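PDB 2V5I: salmonella typhimurium DB7155 bacteriophage DET7 tailspike from Bacteriophage, which probably binds and hydrolyses the O-antigen polysaccharide of its Salmonella host as the trimeric, beta-helical receptor-binding tailspike of phage Det7. Local coordinates for residues K124-Q129 with V222-G227; L174-L179 with D192-G197; S451-L456 with R473-G478; S484-L489 with V504-Y509. All blocks are in the same frame, centred on the assembly; numbering follows the deposited sequence.

How the contacts relate
Along the chain, contact 2 is nested inside the loop that contact 1 closes, and contacts 3 and 4 follow in series. Contacts 1 and 2 have centres about 8 Å apart and lie in the parallel beta-helix, where strands 187-196 and 220-224 are neighbours; the backbone of His223 ties to Ile194 and Gly196. Contacts 3 and 4, with centres about 9 Å apart, belong to the five-stranded antiparallel sheet further on, sharing the adjacent strands 470-476 and 485-493. Between the two pairs, centres are about 57 to 70 Å apart, on opposite sides of the chain's centre. The pairs thus sample two architectures: a stacked solenoid and an antiparallel sheet packed against other subunits.

Contact 1. Residues K124-Q129 with V222-G227; sequences KIEGYQ and VHYGSG
The ring of Tyr224 lies flat beneath the backbone of Glu126 and Gly127, and this is the dense part of the contact. Gly127 N sits 3.4 Å above the ring plane, over its centre. Beside it, Glu126 CA makes a CH-pi contact 4.0 Å from the ring centroid and 23° off the normal, displaced toward the rim. Glu126 CB extends the overlap, coming within 3.6 Å of Tyr224 CE2.

A second, smaller patch forms where Tyr128 CB rests against Gly225 O and the Tyr128 ring approaches Ser226 obliquely. Here Ser226 OG donates to Gln129 O over 2.7 Å, in the carbonyl plane and on a lone pair; its chi1 of -62° sets OG beside its own backbone N.

The looser side is bridged by water. One molecule joins Glu126 OE1 to Tyr224 OH, lying 2.6 Å from that hydroxyl and in the plane of the ring. Another donates to Gly127 O and accepts from Gly225 N, while a third accepts from Gln129 N and donates to Ser226 OG. The polar ends have further partners: Lys121 forms a salt bridge with Glu126, Arg252 bonds to Tyr224 OH, and Asp134 to Tyr128 OH.

Residues 124-129 belong to a loop between strand 121-122 and helix 132-137, within a long excursion from the parallel beta-helix. They cover the end of strand 220-224, whose His223 pairs with strand 187-196 on one side while Val222 pairs with strand 249-251 on the other.

Contact 2. Residues L174-L179 with D192-G197; sequences LMAAYL and DSIIGG
Leu174 and Ile195 lie side by side and point the same way, Leu174 CD2 resting 3.9 Å from Ile195 CG1. Ile194 points toward the 174-179 segment and divides its two branches between different partners. Its CG2 meets Ala176 CB at 3.9 Å, whereas CD1 reaches the ring of Tyr178, with Tyr178 CE1 also 3.9 Å away. That methyl approaches the ring obliquely. The division follows from chi1 of Ile194, -60°, which places CG1 beside the backbone N and CG2 beside the carbonyl carbon, so the branches diverge toward Tyr178 and Ala176.

Met175 takes another course. Its chain bends at chi2, bringing SD within 3.6 Å of Gly196 O, while its CB packs near Gly197 CA.

These pairs mark a corner of the right-handed parallel beta-helix of the P22-type tailspike. The chain turns at Leu174 and Met175, so strand 176-179 departs at 102° to strand 192-196. The backbone evidence is equally local: Ala176 N donates to Ile195 O with an N-H...O angle of 163°, in the carbonyl plane, whereas the bond from Gly197 N to Ala176 O is weak, and a water also links the same two atoms. Gly197 has no side chain to strike Met175 O, which lets the two segments approach closely here.

On the preceding coil, Phe90 packs against Leu174 and Met91 against both Ala176 and Tyr178. The hydroxyl of Tyr178 bonds to Gly172 O, while Asp192 forms salt bridges with Arg165 and Lys187 of the second subunit.

Contact 3. Residues S451-L456 with R473-G478; sequences SDTAEL and RSHLNG
Ser474 N donates to Ala454 O across 2.8 Å, the shortest hydrogen bond between these strands, with an N-H...O angle of 177°. Ala454 N returns a bond to Ser474 O, so this is a hydrogen-bonded antiparallel pair, and Leu476 N to Asp452 O continues the ladder. The strands run almost exactly antiparallel, their axes approaching to 4.7 Å.

Thr453 and His475 project to one face, as do Glu455 and Arg473, from the flanking non-hydrogen-bonded pairs. Glu455 and Arg473 lie alongside each other and form a salt bridge through Glu455 OE1 and Arg473 NE, 3.0 Å apart in the Glu455 conformer described; a second makes this bridge uncertain. It is not a flat, two-pronged pairing: the carboxylate and guanidinium planes are turned 54° apart. Arg473 bends at chi3 (72°), carrying NE back toward the carboxylate and its NH2 across the Thr453 side chain.

Thr453 puts CG2 against the imidazole, 3.3 Å from His475 ND1, in an oblique approach. His475 CE1 lies over one face of the Arg473 guanidinium, offset toward its rim. At the Asp452 end of the ladder, Leu476 CD2 touches Asp452 OD1 at 3.7 Å; that carboxylate also forms a salt bridge with Lys462 of the second subunit.

The two strands form a beta hairpin at one side of the five-stranded antiparallel sheet. Strand 485-493 flanks 470-476 and supplies Glu488 for His475 NE2, as well as Trp486, which stacks on its ring. On the other edge, Leu456 pairs in parallel with a strand of the third subunit, carrying the sheet across the interface.

Contact 4. Residues S484-L489 with V504-Y509; sequences SAWTEL and VNRGDY
Arg506 lays its aliphatic chain over the indole of Trp486. Its CG stands 3.6 Å from the centroid of the five-membered ring and only 7° off the normal, a CH-pi contact centred on the face. The guanidinium does not stack: its plane is turned 85° from the indole, and a bend at chi3 (51°) leads its end away to Glu513, with which NE forms a salt bridge. Trp486 CB is close to Val504 O.

The polar first shell lies at Asp508. Ser484 OG donates to Asp508 OD1 across 2.8 Å, arriving from above the carboxylate plane. Asn505 ND2 gives a second bond, 3.0 Å long, to the anti lone pair of Asp508 OD1, and also donates to Ala485 O, while Asn505 OD1 accepts from Lys510 N. One amide nitrogen therefore serves both the loop and the neighbouring strand.

Further out, Thr487 and Val504 form a hydrogen-bonded antiparallel pair, with Val504 N 2.8 Å from Thr487 O, which sets the start of the loop against strand 485-493. Asp508 N to Asn505 O closes the turn that follows. On the indole face opposite Arg506, His475 stacks with Trp486. Asn477 bonds to Ser484 OG and to the loop backbone.

Ser493 of the second subunit also bonds to Asp508 OD1, and Lys510 pairs with OD2. With three donors at OD1 and a lysine beside it, the carboxylate would be expected to remain ionised, joining the loop, the 484-489 segment and the second subunit through OD1.

Contact 1. Residues K124-Q129 with V222-G227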
loop_
_atom_site.group_PDB
_atom_site.type_symbol
_atom_site.label_atom_id
_atom_site.label_comp_id
_atom_site.label_asym_id
_atom_site.label_seq_id
_atom_site.Cartn_x
_atom_site.Cartn_y
_atom_site.Cartn_z
ATOM N N LYS A 124 -11.357 -34.562 9.977
ATOM C CA LYS A 124 -10.963 -33.626 10.995
ATOM C C LYS A 124 -10.022 -32.561 10.420
ATOM O O LYS A 124 -9.670 -31.593 11.114
ATOM C CB LYS A 124 -10.204 -34.370 12.118
ATOM C CG LYS A 124 -10.716 -34.128 13.464
ATOM C CD LYS A 124 -9.796 -34.818 14.537
ATOM C CE LYS A 124 -10.315 -36.111 15.048
ATOM N NZ LYS A 124 -9.489 -36.541 16.263
ATOM N N ILE A 125 -9.610 -32.737 9.178
ATOM C CA ILE A 125 -8.494 -31.910 8.636
ATOM C C ILE A 125 -8.854 -30.908 7.551
ATOM O O ILE A 125 -8.070 -29.981 7.301
ATOM C CB ILE A 125 -7.309 -32.769 8.143
ATOM C CG1 ILE A 125 -7.698 -33.558 6.919
ATOM C CG2 ILE A 125 -6.826 -33.671 9.259
ATOM C CD1 ILE A 125 -6.533 -34.021 6.097
ATOM N N GLU A 126 -10.027 -31.027 6.935
ATOM C CA GLU A 126 -10.429 -30.068 5.918
ATOM C C GLU A 126 -11.938 -30.114 5.738
ATOM O O GLU A 126 -12.617 -31.033 6.220
ATOM C CB GLU A 126 -9.766 -30.362 4.596
ATOM C CG GLU A 126 -10.110 -31.694 4.004
ATOM C CD GLU A 126 -9.243 -32.062 2.768
ATOM O OE1 GLU A 126 -8.352 -31.305 2.349
ATOM O OE2 GLU A 126 -9.494 -33.131 2.185
ATOM N N GLY A 127 -12.461 -29.124 5.055
ATOM C CA GLY A 127 -13.908 -28.939 4.944
ATOM C C GLY A 127 -14.512 -28.410 6.216
ATOM O O GLY A 127 -13.804 -28.084 7.172
ATOM N N TYR A 128 -15.827 -28.228 6.208
ATOM C CA TYR A 128 -16.492 -27.771 7.432
ATOM C C TYR A 128 -17.877 -28.396 7.617
ATOM O O TYR A 128 -18.539 -28.835 6.660
ATOM C CB TYR A 128 -16.589 -26.226 7.458
ATOM C CG TYR A 128 -17.471 -25.619 6.377
ATOM C CD1 TYR A 128 -16.966 -25.401 5.055
ATOM C CD2 TYR A 128 -18.804 -25.321 6.596
ATOM C CE1 TYR A 128 -17.750 -24.829 4.083
ATOM C CE2 TYR A 128 -19.593 -24.794 5.601
ATOM C CZ TYR A 128 -19.085 -24.553 4.324
ATOM O OH TYR A 128 -19.859 -23.997 3.318
ATOM N N GLN A 129 -18.285 -28.427 8.875
ATOM C CA GLN A 129 -19.618 -28.913 9.257
ATOM C C GLN A 129 -20.702 -27.944 8.803
ATOM O O GLN A 129 -20.648 -26.758 9.135
ATOM C CB GLN A 129 -19.716 -29.079 10.755
ATOM C CG GLN A 129 -18.766 -30.120 11.355
ATOM C CD GLN A 129 -18.570 -29.912 12.833
ATOM O OE1 GLN A 129 -19.445 -30.208 13.627
ATOM N NE2 GLN A 129 -17.379 -29.408 13.219
ATOM N N VAL A 222 -5.479 -18.820 9.842
ATOM C CA VAL A 222 -6.530 -19.770 10.168
ATOM C C VAL A 222 -7.183 -20.321 8.888
ATOM O O VAL A 222 -7.222 -19.658 7.892
ATOM C CB VAL A 222 -7.573 -19.158 11.111
ATOM C CG1 VAL A 222 -6.920 -18.706 12.423
ATOM C CG2 VAL A 222 -8.302 -18.010 10.505
ATOM N N HIS A 223 -7.624 -21.589 8.969
ATOM C CA HIS A 223 -8.174 -22.346 7.822
ATOM C C HIS A 223 -9.541 -22.985 8.163
ATOM O O HIS A 223 -9.764 -23.454 9.307
ATOM C CB HIS A 223 -7.265 -23.512 7.438
ATOM C CG HIS A 223 -5.952 -23.141 6.816
ATOM N ND1 HIS A 223 -5.133 -24.092 6.260
ATOM C CD2 HIS A 223 -5.327 -21.940 6.631
ATOM C CE1 HIS A 223 -4.049 -23.506 5.760
ATOM N NE2 HIS A 223 -4.150 -22.198 5.951
ATOM N N TYR A 224 -10.439 -22.980 7.174
ATOM C CA TYR A 224 -11.742 -23.648 7.279
ATOM C C TYR A 224 -12.551 -23.079 8.476
ATOM O O TYR A 224 -12.582 -21.845 8.645
ATOM C CB TYR A 224 -11.554 -25.201 7.309
ATOM C CG TYR A 224 -11.003 -25.730 6.004
ATOM C CD1 TYR A 224 -11.741 -25.689 4.872
ATOM C CD2 TYR A 224 -9.706 -26.289 5.924
ATOM C CE1 TYR A 224 -11.239 -26.180 3.639
ATOM C CE2 TYR A 224 -9.211 -26.770 4.728
ATOM C CZ TYR A 224 -9.945 -26.689 3.608
ATOM O OH TYR A 224 -9.440 -27.141 2.392
ATOM N N GLY A 225 -13.231 -23.921 9.243
ATOM C CA GLY A 225 -14.187 -23.468 10.254
ATOM C C GLY A 225 -15.562 -23.299 9.594
ATOM O O GLY A 225 -15.699 -22.934 8.425
ATOM N N SER A 226 -16.606 -23.569 10.355
ATOM C CA SER A 226 -17.958 -23.410 9.827
ATOM C C SER A 226 -18.427 -21.949 9.954
ATOM O O SER A 226 -19.459 -21.571 9.329
ATOM C CB SER A 226 -18.930 -24.226 10.646
ATOM O OG SER A 226 -18.654 -25.608 10.611
ATOM N N GLY A 227 -17.783 -21.209 10.838
ATOM C CA GLY A 227 -18.066 -19.787 11.080
ATOM C C GLY A 227 -16.937 -18.911 10.578
ATOM O O GLY A 227 -16.345 -19.174 9.491
HETATM O O HOH W 1 -7.283 -28.668 2.399
HETATM O O HOH W 2 -13.999 -26.782 9.553
HETATM O O HOH W 3 -16.490 -27.392 10.908
#

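Contact 2. Residues L174-L179 with D192-G197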
loop_
_atom_site.group_PDB
_atom_site.type_symbol
_atom_site.label_atom_id
_atom_site.label_comp_id
_atom_site.label_asym_id
_atom_site.label_seq_id
_atom_site.Cartn_x
_atom_site.Cartn_y
_atom_site.Cartn_z
ATOM N N LEU A 174 -7.076 -28.876 15.156
ATOM C CA LEU A 174 -7.936 -29.586 14.215
ATOM C C LEU A 174 -9.345 -29.580 14.757
ATOM O O LEU A 174 -9.610 -30.118 15.840
ATOM C CB LEU A 174 -7.472 -31.054 14.090
ATOM C CG LEU A 174 -6.115 -31.278 13.385
ATOM C CD1 LEU A 174 -5.713 -32.751 13.460
ATOM C CD2 LEU A 174 -6.170 -30.888 11.976
ATOM N N MET A 175 -10.276 -28.990 14.012
ATOM C CA MET A 175 -11.623 -28.699 14.462
ATOM C C MET A 175 -11.601 -27.939 15.773
ATOM O O MET A 175 -12.310 -28.296 16.719
ATOM C CB MET A 175 -12.477 -30.005 14.554
ATOM C CG MET A 175 -12.552 -30.663 13.172
ATOM S SD MET A 175 -13.761 -29.798 12.121
ATOM C CE MET A 175 -13.212 -30.177 10.493
ATOM N N ALA A 176 -10.815 -26.836 15.789
ATOM C CA ALA A 176 -10.467 -26.114 17.001
ATOM C C ALA A 176 -11.135 -24.752 17.083
ATOM O O ALA A 176 -11.526 -24.184 16.074
ATOM C CB ALA A 176 -8.944 -25.909 17.053
ATOM N N ALA A 177 -11.324 -24.291 18.321
ATOM C CA ALA A 177 -11.699 -22.891 18.590
ATOM C C ALA A 177 -10.954 -22.333 19.793
ATOM O O ALA A 177 -10.697 -23.031 20.727
ATOM C CB ALA A 177 -13.164 -22.780 18.820
ATOM N N TYR A 178 -10.617 -21.024 19.729
ATOM C CA TYR A 178 -10.063 -20.313 20.824
ATOM C C TYR A 178 -11.031 -19.192 21.159
ATOM O O TYR A 178 -11.390 -18.393 20.306
ATOM C CB TYR A 178 -8.684 -19.753 20.415
ATOM C CG TYR A 178 -7.666 -20.865 20.261
ATOM C CD1 TYR A 178 -7.507 -21.555 19.032
ATOM C CD2 TYR A 178 -6.874 -21.259 21.343
ATOM C CE1 TYR A 178 -6.599 -22.613 18.935
ATOM C CE2 TYR A 178 -5.972 -22.318 21.241
ATOM C CZ TYR A 178 -5.824 -22.960 20.027
ATOM O OH TYR A 178 -4.892 -23.989 19.991
ATOM N N LEU A 179 -11.507 -19.169 22.404
ATOM C CA LEU A 179 -12.600 -18.292 22.806
ATOM C C LEU A 179 -12.173 -17.566 24.054
ATOM O O LEU A 179 -11.732 -18.196 24.999
ATOM C CB LEU A 179 -13.841 -19.139 23.103
ATOM C CG LEU A 179 -15.004 -18.436 23.797
ATOM C CD1 LEU A 179 -15.506 -17.260 22.987
ATOM C CD2 LEU A 179 -16.075 -19.444 24.028
ATOM N N ASP A 192 -0.790 -20.866 13.771
ATOM C CA ASP A 192 -0.131 -21.801 12.887
ATOM C C ASP A 192 -1.118 -22.609 12.052
ATOM O O ASP A 192 -1.188 -23.844 12.154
ATOM C CB ASP A 192 0.686 -22.741 13.752
ATOM C CG ASP A 192 1.589 -23.608 12.940
ATOM O OD1 ASP A 192 1.864 -23.253 11.759
ATOM O OD2 ASP A 192 2.048 -24.654 13.490
ATOM N N SER A 193 -1.907 -21.912 11.229
ATOM C CA SER A 193 -2.861 -22.556 10.300
ATOM C C SER A 193 -3.833 -23.448 11.057
ATOM O O SER A 193 -3.991 -24.654 10.792
ATOM C CB SER A 193 -2.139 -23.323 9.177
ATOM O OG SER A 193 -1.437 -22.374 8.381
ATOM N N ILE A 194 -4.450 -22.855 12.067
ATOM C CA ILE A 194 -5.434 -23.529 12.885
ATOM C C ILE A 194 -6.568 -23.996 11.966
ATOM O O ILE A 194 -7.134 -23.190 11.229
ATOM C CB ILE A 194 -6.016 -22.593 13.932
ATOM C CG1 ILE A 194 -4.946 -22.040 14.874
ATOM C CG2 ILE A 194 -7.085 -23.330 14.775
ATOM C CD1 ILE A 194 -5.403 -20.826 15.711
ATOM N N ILE A 195 -6.913 -25.297 11.994
ATOM C CA ILE A 195 -8.063 -25.755 11.265
ATOM C C ILE A 195 -9.286 -25.622 12.180
ATOM O O ILE A 195 -9.400 -26.295 13.215
ATOM C CB ILE A 195 -7.955 -27.253 10.836
ATOM C CG1 ILE A 195 -6.726 -27.540 10.000
ATOM C CG2 ILE A 195 -9.205 -27.696 10.120
ATOM C CD1 ILE A 195 -6.511 -26.632 8.975
ATOM N N GLY A 196 -10.208 -24.727 11.808
ATOM C CA GLY A 196 -11.432 -24.521 12.570
ATOM C C GLY A 196 -12.437 -25.652 12.628
ATOM O O GLY A 196 -12.414 -26.516 11.798
ATOM N N GLY A 197 -13.295 -25.606 13.653
ATOM C CA GLY A 197 -14.450 -26.483 13.786
ATOM C C GLY A 197 -15.760 -25.736 13.640
ATOM O O GLY A 197 -15.876 -24.777 12.874
HETATM O O HOH W 4 -14.296 -23.903 15.684
#

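Contact 3. Residues S451-L456 with R473-G478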
loop_
_atom_site.group_PDB
_atom_site.type_symbol
_atom_site.label_atom_id
_atom_site.label_comp_id
_atom_site.label_asym_id
_atom_site.label_seq_id
_atom_site.Cartn_x
_atom_site.Cartn_y
_atom_site.Cartn_z
ATOM N N SER A 451 -3.465 2.442 -34.003
ATOM C CA SER A 451 -4.720 3.062 -34.471
ATOM C C SER A 451 -4.420 4.187 -35.470
ATOM O O SER A 451 -3.363 4.821 -35.404
ATOM C CB SER A 451 -5.430 3.665 -33.249
ATOM O OG SER A 451 -4.648 4.708 -32.701
ATOM N N ASP A 452 -5.376 4.444 -36.364
ATOM C CA ASP A 452 -5.297 5.598 -37.260
ATOM C C ASP A 452 -5.821 6.871 -36.593
ATOM O O ASP A 452 -5.733 7.950 -37.193
ATOM C CB ASP A 452 -6.100 5.343 -38.545
ATOM C CG ASP A 452 -5.452 4.305 -39.477
ATOM O OD1 ASP A 452 -4.254 3.976 -39.342
ATOM O OD2 ASP A 452 -6.181 3.827 -40.382
ATOM N N THR A 453 -6.341 6.786 -35.348
ATOM C CA THR A 453 -6.995 7.916 -34.707
ATOM C C THR A 453 -6.644 8.039 -33.219
ATOM O O THR A 453 -6.180 7.088 -32.599
ATOM C CB THR A 453 -8.524 7.796 -34.789
ATOM O OG1 THR A 453 -8.947 6.630 -34.059
ATOM C CG2 THR A 453 -9.001 7.688 -36.248
ATOM N N ALA A 454 -6.812 9.241 -32.674
ATOM C CA ALA A 454 -6.680 9.488 -31.245
ATOM C C ALA A 454 -7.913 10.327 -30.892
ATOM O O ALA A 454 -8.274 11.233 -31.641
ATOM C CB ALA A 454 -5.433 10.268 -30.939
ATOM N N GLU A 455 -8.543 10.082 -29.728
ATOM C CA GLU A 455 -9.772 10.842 -29.432
ATOM C C GLU A 455 -9.986 11.138 -27.956
ATOM O O GLU A 455 -9.530 10.400 -27.098
ATOM C CB GLU A 455 -11.024 10.100 -29.924
ATOM C CG GLU A 455 -11.598 9.089 -28.944
ATOM C CD GLU A 455 -12.826 8.332 -29.480
ATOM O OE1 GLU A 455 -13.382 8.748 -30.528
ATOM O OE2 GLU A 455 -13.234 7.322 -28.845
ATOM N N LEU A 456 -10.749 12.206 -27.732
ATOM C CA LEU A 456 -11.397 12.497 -26.459
ATOM C C LEU A 456 -12.886 12.535 -26.770
ATOM O O LEU A 456 -13.384 13.492 -27.398
ATOM C CB LEU A 456 -10.983 13.828 -25.881
ATOM C CG LEU A 456 -11.675 14.102 -24.528
ATOM C CD1 LEU A 456 -11.016 13.300 -23.419
ATOM C CD2 LEU A 456 -11.676 15.518 -24.250
ATOM N N ARG A 473 -11.568 14.427 -32.234
ATOM C CA ARG A 473 -10.841 13.285 -32.779
ATOM C C ARG A 473 -9.785 13.770 -33.758
ATOM O O ARG A 473 -9.984 14.745 -34.490
ATOM C CB ARG A 473 -11.836 12.383 -33.533
ATOM C CG ARG A 473 -13.116 12.021 -32.834
ATOM C CD ARG A 473 -13.867 10.856 -33.576
ATOM N NE ARG A 473 -13.146 9.587 -33.371
ATOM C CZ ARG A 473 -13.291 8.481 -34.105
ATOM N NH1 ARG A 473 -14.132 8.435 -35.135
ATOM N NH2 ARG A 473 -12.567 7.400 -33.814
ATOM N N SER A 474 -8.623 13.126 -33.724
ATOM C CA SER A 474 -7.553 13.339 -34.703
ATOM C C SER A 474 -7.390 12.047 -35.543
ATOM O O SER A 474 -7.450 10.940 -35.013
ATOM C CB SER A 474 -6.262 13.646 -33.951
ATOM O OG SER A 474 -5.212 13.860 -34.867
ATOM N N HIS A 475 -7.148 12.211 -36.847
ATOM C CA HIS A 475 -7.089 11.098 -37.804
ATOM C C HIS A 475 -5.826 11.317 -38.630
ATOM O O HIS A 475 -5.565 12.440 -39.070
ATOM C CB HIS A 475 -8.233 11.206 -38.788
ATOM C CG HIS A 475 -9.599 11.052 -38.215
ATOM N ND1 HIS A 475 -10.329 9.891 -38.376
ATOM C CD2 HIS A 475 -10.424 11.934 -37.603
ATOM C CE1 HIS A 475 -11.524 10.054 -37.814
ATOM N NE2 HIS A 475 -11.599 11.284 -37.330
ATOM N N LEU A 476 -5.055 10.273 -38.882
ATOM C CA LEU A 476 -3.932 10.469 -39.788
ATOM C C LEU A 476 -4.364 10.697 -41.234
ATOM O O LEU A 476 -5.401 10.162 -41.672
ATOM C CB LEU A 476 -2.911 9.347 -39.641
ATOM C CG LEU A 476 -3.226 7.944 -40.061
ATOM C CD1 LEU A 476 -3.248 7.755 -41.600
ATOM C CD2 LEU A 476 -2.184 6.984 -39.429
ATOM N N ASN A 477 -3.631 11.567 -41.945
ATOM C CA ASN A 477 -3.784 11.723 -43.396
ATOM C C ASN A 477 -2.873 10.728 -44.131
ATOM O O ASN A 477 -1.642 10.827 -44.011
ATOM C CB ASN A 477 -3.507 13.182 -43.822
ATOM C CG ASN A 477 -4.702 14.091 -43.621
ATOM O OD1 ASN A 477 -5.825 13.765 -44.032
ATOM N ND2 ASN A 477 -4.441 15.323 -43.115
ATOM N N GLY A 478 -3.489 9.760 -44.804
ATOM C CA GLY A 478 -2.738 8.923 -45.743
ATOM C C GLY A 478 -2.092 7.711 -45.109
ATOM O O GLY A 478 -2.620 6.582 -45.183
#

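Contact 4. Residues S484-L489 with V504-Y509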
loop_
_atom_site.group_PDB
_atom_site.type_symbol
_atom_site.label_atom_id
_atom_site.label_comp_id
_atom_site.label_asym_id
_atom_site.label_seq_id
_atom_site.Cartn_x
_atom_site.Cartn_y
_atom_site.Cartn_z
ATOM N N SER A 484 1.133 14.621 -41.554
ATOM C CA SER A 484 -0.166 15.306 -41.696
ATOM C C SER A 484 -1.304 14.531 -41.033
ATOM O O SER A 484 -1.381 13.269 -41.125
ATOM C CB SER A 484 -0.480 15.501 -43.186
ATOM O OG SER A 484 -1.731 16.068 -43.402
ATOM N N ALA A 485 -2.185 15.283 -40.350
ATOM C CA ALA A 485 -3.391 14.750 -39.700
ATOM C C ALA A 485 -4.545 15.739 -39.843
ATOM O O ALA A 485 -4.349 16.920 -40.236
ATOM C CB ALA A 485 -3.137 14.450 -38.229
ATOM N N TRP A 486 -5.742 15.260 -39.536
ATOM C CA TRP A 486 -6.918 16.117 -39.498
ATOM C C TRP A 486 -7.672 15.994 -38.184
ATOM O O TRP A 486 -7.726 14.900 -37.626
ATOM C CB TRP A 486 -7.838 15.919 -40.679
ATOM C CG TRP A 486 -8.470 14.583 -40.888
ATOM C CD1 TRP A 486 -7.950 13.555 -41.572
ATOM C CD2 TRP A 486 -9.851 14.242 -40.650
ATOM N NE1 TRP A 486 -8.858 12.545 -41.716
ATOM C CE2 TRP A 486 -10.032 12.920 -41.113
ATOM C CE3 TRP A 486 -10.905 14.885 -40.012
ATOM C CZ2 TRP A 486 -11.277 12.274 -41.068
ATOM C CZ3 TRP A 486 -12.113 14.240 -39.945
ATOM C CH2 TRP A 486 -12.290 12.931 -40.444
ATOM N N THR A 487 -8.244 17.112 -37.749
ATOM C CA THR A 487 -8.940 17.192 -36.438
ATOM C C THR A 487 -10.429 17.427 -36.733
ATOM O O THR A 487 -10.792 18.219 -37.601
ATOM C CB THR A 487 -8.377 18.332 -35.629
ATOM O OG1 THR A 487 -6.956 18.087 -35.401
ATOM C CG2 THR A 487 -9.003 18.419 -34.254
ATOM N N GLU A 488 -11.288 16.777 -35.957
ATOM C CA GLU A 488 -12.720 17.023 -36.088
ATOM C C GLU A 488 -13.382 17.178 -34.731
ATOM O O GLU A 488 -12.967 16.585 -33.727
ATOM C CB GLU A 488 -13.452 15.973 -36.857
ATOM C CG GLU A 488 -13.277 14.618 -36.388
ATOM C CD GLU A 488 -14.183 13.543 -37.044
ATOM O OE1 GLU A 488 -15.034 13.789 -37.948
ATOM O OE2 GLU A 488 -13.989 12.369 -36.635
ATOM N N LEU A 489 -14.475 17.947 -34.759
ATOM C CA LEU A 489 -15.373 18.141 -33.645
ATOM C C LEU A 489 -16.709 17.582 -34.145
ATOM O O LEU A 489 -17.212 18.019 -35.180
ATOM C CB LEU A 489 -15.529 19.658 -33.411
ATOM C CG LEU A 489 -16.043 20.182 -32.132
ATOM C CD1 LEU A 489 -15.024 19.814 -31.067
ATOM C CD2 LEU A 489 -16.162 21.719 -32.347
ATOM N N VAL A 504 -10.967 19.901 -39.833
ATOM C CA VAL A 504 -9.855 20.784 -40.148
ATOM C C VAL A 504 -8.682 19.928 -40.707
ATOM O O VAL A 504 -8.188 19.023 -40.052
ATOM C CB VAL A 504 -9.390 21.534 -38.866
ATOM C CG1 VAL A 504 -8.176 22.385 -39.146
ATOM C CG2 VAL A 504 -10.530 22.419 -38.288
ATOM N N ASN A 505 -8.265 20.277 -41.935
ATOM C CA ASN A 505 -7.100 19.718 -42.654
ATOM C C ASN A 505 -7.303 18.283 -43.210
ATOM O O ASN A 505 -6.338 17.601 -43.487
ATOM C CB ASN A 505 -5.808 19.770 -41.836
ATOM C CG ASN A 505 -4.584 19.661 -42.721
ATOM O OD1 ASN A 505 -4.552 20.307 -43.793
ATOM N ND2 ASN A 505 -3.556 18.906 -42.276
ATOM N N ARG A 506 -8.541 17.840 -43.373
ATOM C CA ARG A 506 -8.739 16.520 -43.997
ATOM C C ARG A 506 -8.177 16.570 -45.432
ATOM O O ARG A 506 -8.302 17.593 -46.143
ATOM C CB ARG A 506 -10.211 16.173 -44.067
ATOM C CG ARG A 506 -10.443 14.676 -44.359
ATOM C CD ARG A 506 -11.886 14.284 -44.618
ATOM N NE ARG A 506 -12.433 15.154 -45.619
ATOM C CZ ARG A 506 -12.242 14.995 -46.925
ATOM N NH1 ARG A 506 -11.655 13.902 -47.399
ATOM N NH2 ARG A 506 -12.727 15.885 -47.756
ATOM N N GLY A 507 -7.448 15.513 -45.778
ATOM C CA GLY A 507 -6.785 15.394 -47.105
ATOM C C GLY A 507 -5.538 16.268 -47.245
ATOM O O GLY A 507 -4.933 16.385 -48.324
ATOM N N ASP A 508 -5.143 16.915 -46.150
ATOM C CA ASP A 508 -4.071 17.908 -46.124
ATOM C C ASP A 508 -4.327 19.099 -47.057
ATOM O O ASP A 508 -3.407 19.780 -47.519
ATOM C CB ASP A 508 -2.672 17.303 -46.402
ATOM C CG ASP A 508 -1.548 18.120 -45.775
ATOM O OD1 ASP A 508 -1.622 18.547 -44.594
ATOM O OD2 ASP A 508 -0.541 18.395 -46.475
ATOM N N TYR A 509 -5.619 19.406 -47.260
ATOM C CA TYR A 509 -5.996 20.574 -48.055
ATOM C C TYR A 509 -5.934 21.894 -47.265
ATOM O O TYR A 509 -6.126 22.973 -47.849
ATOM C CB TYR A 509 -7.409 20.361 -48.670
ATOM C CG TYR A 509 -7.490 19.166 -49.604
ATOM C CD1 TYR A 509 -6.706 19.134 -50.759
ATOM C CD2 TYR A 509 -8.397 18.140 -49.402
ATOM C CE1 TYR A 509 -6.787 18.055 -51.609
ATOM C CE2 TYR A 509 -8.470 17.069 -50.222
ATOM C CZ TYR A 509 -7.696 17.042 -51.351
ATOM O OH TYR A 509 -7.797 15.940 -52.182
#